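PDB 5O9J: transcription initiation factor IIB from Methanocaldococcus jannaschii, which probably carries out protein splicing as a HINT-fold mini-intein that interrupts the host transcription factor and excises itself from it. Local coordinates for residues V22-G25 with E26-K30. Sequence-based numbering, arbitrary orientation.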
ATOM      1  N   VAL A  22     -12.052  -6.824   1.588  1.00 35.46           N
ATOM      2  CA  VAL A  22     -11.678  -7.127   2.966  1.00 33.57           C
ATOM      3  C   VAL A  22     -10.488  -6.313   3.484  1.00 35.32           C
ATOM      4  O   VAL A  22      -9.663  -5.840   2.708  1.00 34.39           O
ATOM      5  CB  VAL A  22     -11.326  -8.639   3.127  1.00 32.90           C
ATOM      6  CG1 VAL A  22     -12.474  -9.529   2.650  1.00 32.74           C
ATOM      7  CG2 VAL A  22     -10.049  -8.977   2.370  1.00 27.29           C
ATOM      8  N   LYS A  23     -10.395  -6.166   4.802  1.00 32.07           N
ATOM      9  CA  LYS A  23      -9.197  -5.609   5.416  1.00 33.83           C
ATOM     10  C   LYS A  23      -7.997  -6.510   5.129  1.00 34.35           C
ATOM     11  O   LYS A  23      -8.047  -7.711   5.380  1.00 33.26           O
ATOM     12  CB  LYS A  23      -9.389  -5.440   6.923  1.00 39.54           C
ATOM     13  CG  LYS A  23     -10.639  -4.656   7.290  1.00 39.55           C
ATOM     14  CD  LYS A  23     -10.707  -4.351   8.779  1.00 42.21           C
ATOM     15  CE  LYS A  23     -11.988  -3.601   9.107  1.00 51.46           C
ATOM     16  NZ  LYS A  23     -12.076  -3.194  10.535  1.00 53.36           N
ATOM     17  N   ILE A  24      -6.927  -5.924   4.599  1.00 30.45           N
ATOM     18  CA  ILE A  24      -5.754  -6.689   4.212  1.00 33.25           C
ATOM     19  C   ILE A  24      -5.191  -7.498   5.394  1.00 32.22           C
ATOM     20  O   ILE A  24      -4.818  -8.648   5.228  1.00 29.19           O
ATOM     21  CB  ILE A  24      -4.659  -5.770   3.623  1.00 31.32           C
ATOM     22  CG1 ILE A  24      -3.448  -6.581   3.180  1.00 26.53           C
ATOM     23  CG2 ILE A  24      -4.238  -4.683   4.613  1.00 34.39           C
ATOM     24  CD1 ILE A  24      -2.362  -5.721   2.562  1.00 29.34           C
ATOM     25  N   GLY A  25      -5.170  -6.904   6.582  1.00 34.22           N
ATOM     26  CA  GLY A  25      -4.656  -7.586   7.765  1.00 35.61           C
ATOM     27  C   GLY A  25      -5.495  -8.787   8.164  1.00 36.31           C
ATOM     28  O   GLY A  25      -4.964  -9.820   8.582  1.00 35.36           O
ATOM     29  N   GLU A  26      -6.809  -8.645   8.042  1.00 31.28           N
ATOM     30  CA  GLU A  26      -7.742  -9.720   8.360  1.00 35.57           C
ATOM     31  C   GLU A  26      -7.527 -10.943   7.467  1.00 39.42           C
ATOM     32  O   GLU A  26      -7.421 -12.069   7.955  1.00 37.74           O
ATOM     33  CB  GLU A  26      -9.177  -9.214   8.224  1.00 40.05           C
ATOM     34  CG  GLU A  26     -10.256 -10.185   8.678  1.00 42.35           C
ATOM     35  CD  GLU A  26     -11.561  -9.468   8.998  1.00 53.74           C
ATOM     36  OE1 GLU A  26     -12.576 -10.148   9.263  1.00 56.74           O
ATOM     37  OE2 GLU A  26     -11.566  -8.216   8.994  1.00 49.41           O
ATOM     38  N   LEU A  27      -7.464 -10.715   6.159  1.00 31.56           N
ATOM     39  CA  LEU A  27      -7.156 -11.779   5.206  1.00 29.42           C
ATOM     40  C   LEU A  27      -5.842 -12.493   5.533  1.00 35.21           C
ATOM     41  O   LEU A  27      -5.785 -13.721   5.602  1.00 35.79           O
ATOM     42  CB  LEU A  27      -7.067 -11.217   3.798  1.00 31.17           C
ATOM     43  CG  LEU A  27      -6.573 -12.190   2.726  1.00 29.26           C
ATOM     44  CD1 LEU A  27      -7.627 -13.240   2.391  1.00 31.72           C
ATOM     45  CD2 LEU A  27      -6.136 -11.430   1.485  1.00 32.87           C
ATOM     46  N   ILE A  28      -4.783 -11.712   5.703  1.00 31.04           N
ATOM     47  CA  ILE A  28      -3.445 -12.266   5.858  1.00 36.39           C
ATOM     48  C   ILE A  28      -3.289 -13.012   7.185  1.00 35.44           C
ATOM     49  O   ILE A  28      -2.621 -14.051   7.250  1.00 34.14           O
ATOM     50  CB  ILE A  28      -2.380 -11.150   5.730  1.00 37.76           C
ATOM     51  CG1 ILE A  28      -2.273 -10.712   4.262  1.00 33.26           C
ATOM     52  CG2 ILE A  28      -1.026 -11.616   6.246  1.00 34.12           C
ATOM     53  CD1 ILE A  28      -1.273  -9.594   4.013  1.00 30.68           C
ATOM     54  N   ASP A  29      -3.909 -12.489   8.238  1.00 32.20           N
ATOM     55  CA  ASP A  29      -3.938 -13.198   9.511  1.00 39.77           C
ATOM     56  C   ASP A  29      -4.597 -14.560   9.347  1.00 42.19           C
ATOM     57  O   ASP A  29      -4.080 -15.562   9.833  1.00 40.81           O
ATOM     58  CB  ASP A  29      -4.673 -12.391  10.580  1.00 36.45           C
ATOM     59  CG  ASP A  29      -3.791 -11.347  11.231  1.00 36.84           C
ATOM     60  OD1 ASP A  29      -2.558 -11.384  11.029  1.00 34.47           O
ATOM     61  OD2 ASP A  29      -4.326 -10.489  11.960  1.00 40.04           O
ATOM     62  N   LYS A  30      -5.727 -14.595   8.648  1.00 34.19           N
ATOM     63  CA  LYS A  30      -6.473 -15.837   8.461  1.00 36.51           C
ATOM     64  C   LYS A  30      -5.672 -16.853   7.650  1.00 39.43           C
ATOM     65  O   LYS A  30      -5.668 -18.043   7.960  1.00 41.12           O
ATOM     66  CB  LYS A  30      -7.815 -15.558   7.776  1.00 39.90           C
ATOM     67  CG  LYS A  30      -8.539 -16.800   7.289  1.00 43.22           C
ATOM     68  CD  LYS A  30      -9.287 -16.537   5.990  1.00 57.75           C
ATOM     69  CE  LYS A  30     -10.075 -17.762   5.558  1.00 58.26           C
ATOM     70  NZ  LYS A  30     -10.219 -17.813   4.082  1.00 63.91           N
TER
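The carboxylate of D29 turns one face to the carbonyl oxygen of G25, which sits almost directly above its carbon, G25 O to D29 CG 3.3 Å. CG lies beside the backbone N of D29 (chi1 -83°), and this torsion folds the acid back over the preceding turn. Two acceptors meet here, yet each is engaged: G25 O receives the amide N of D29 at 2.9 Å, while OD1 forms a salt bridge with R73, which would probably offset the negative charge. Y162, on strand 160-165, also packs against D29. The other flat group, the carboxylate of E26, presents OE2 to the methylenes of K23, which pass it in van der Waals contact, with CD at 4.0 Å. K23 NZ, 5.3 Å from E26 OE2, is too far to touch it, so any attraction is at most long-range; NZ hydrogen-bonds 1,4-diethylene dioxide, probably from the crystallisation liquor.

I24, L27 and I28 form the buried, aliphatic side. I24 and I28 lie side by side and point the same way; with CG1 anti to the backbone N (chi1 -178°), I24 brings that atom alongside CD1 of I28, at 3.8 Å. At the strand end, the partly exposed V22 slants across L27, its CG2 4.0 Å from L27 CB. I11 and I13 of strand 10-15 extend this apolar surface, I11 touching I24 and L27, I13 touching V22 and L27.

Backbone bonds set the spacing. L27 N reaches K23 O at 3.2 Å in a nearly straight bond (172°), and I28 N follows to I24 O at 3.1 Å. The example illustrates a strand running directly into an alpha-helix: K23 occupies the N-cap position, ending strand 18-23 and leading into the first turns of helix 24-33, the one helix of this otherwise beta-rich HINT fold.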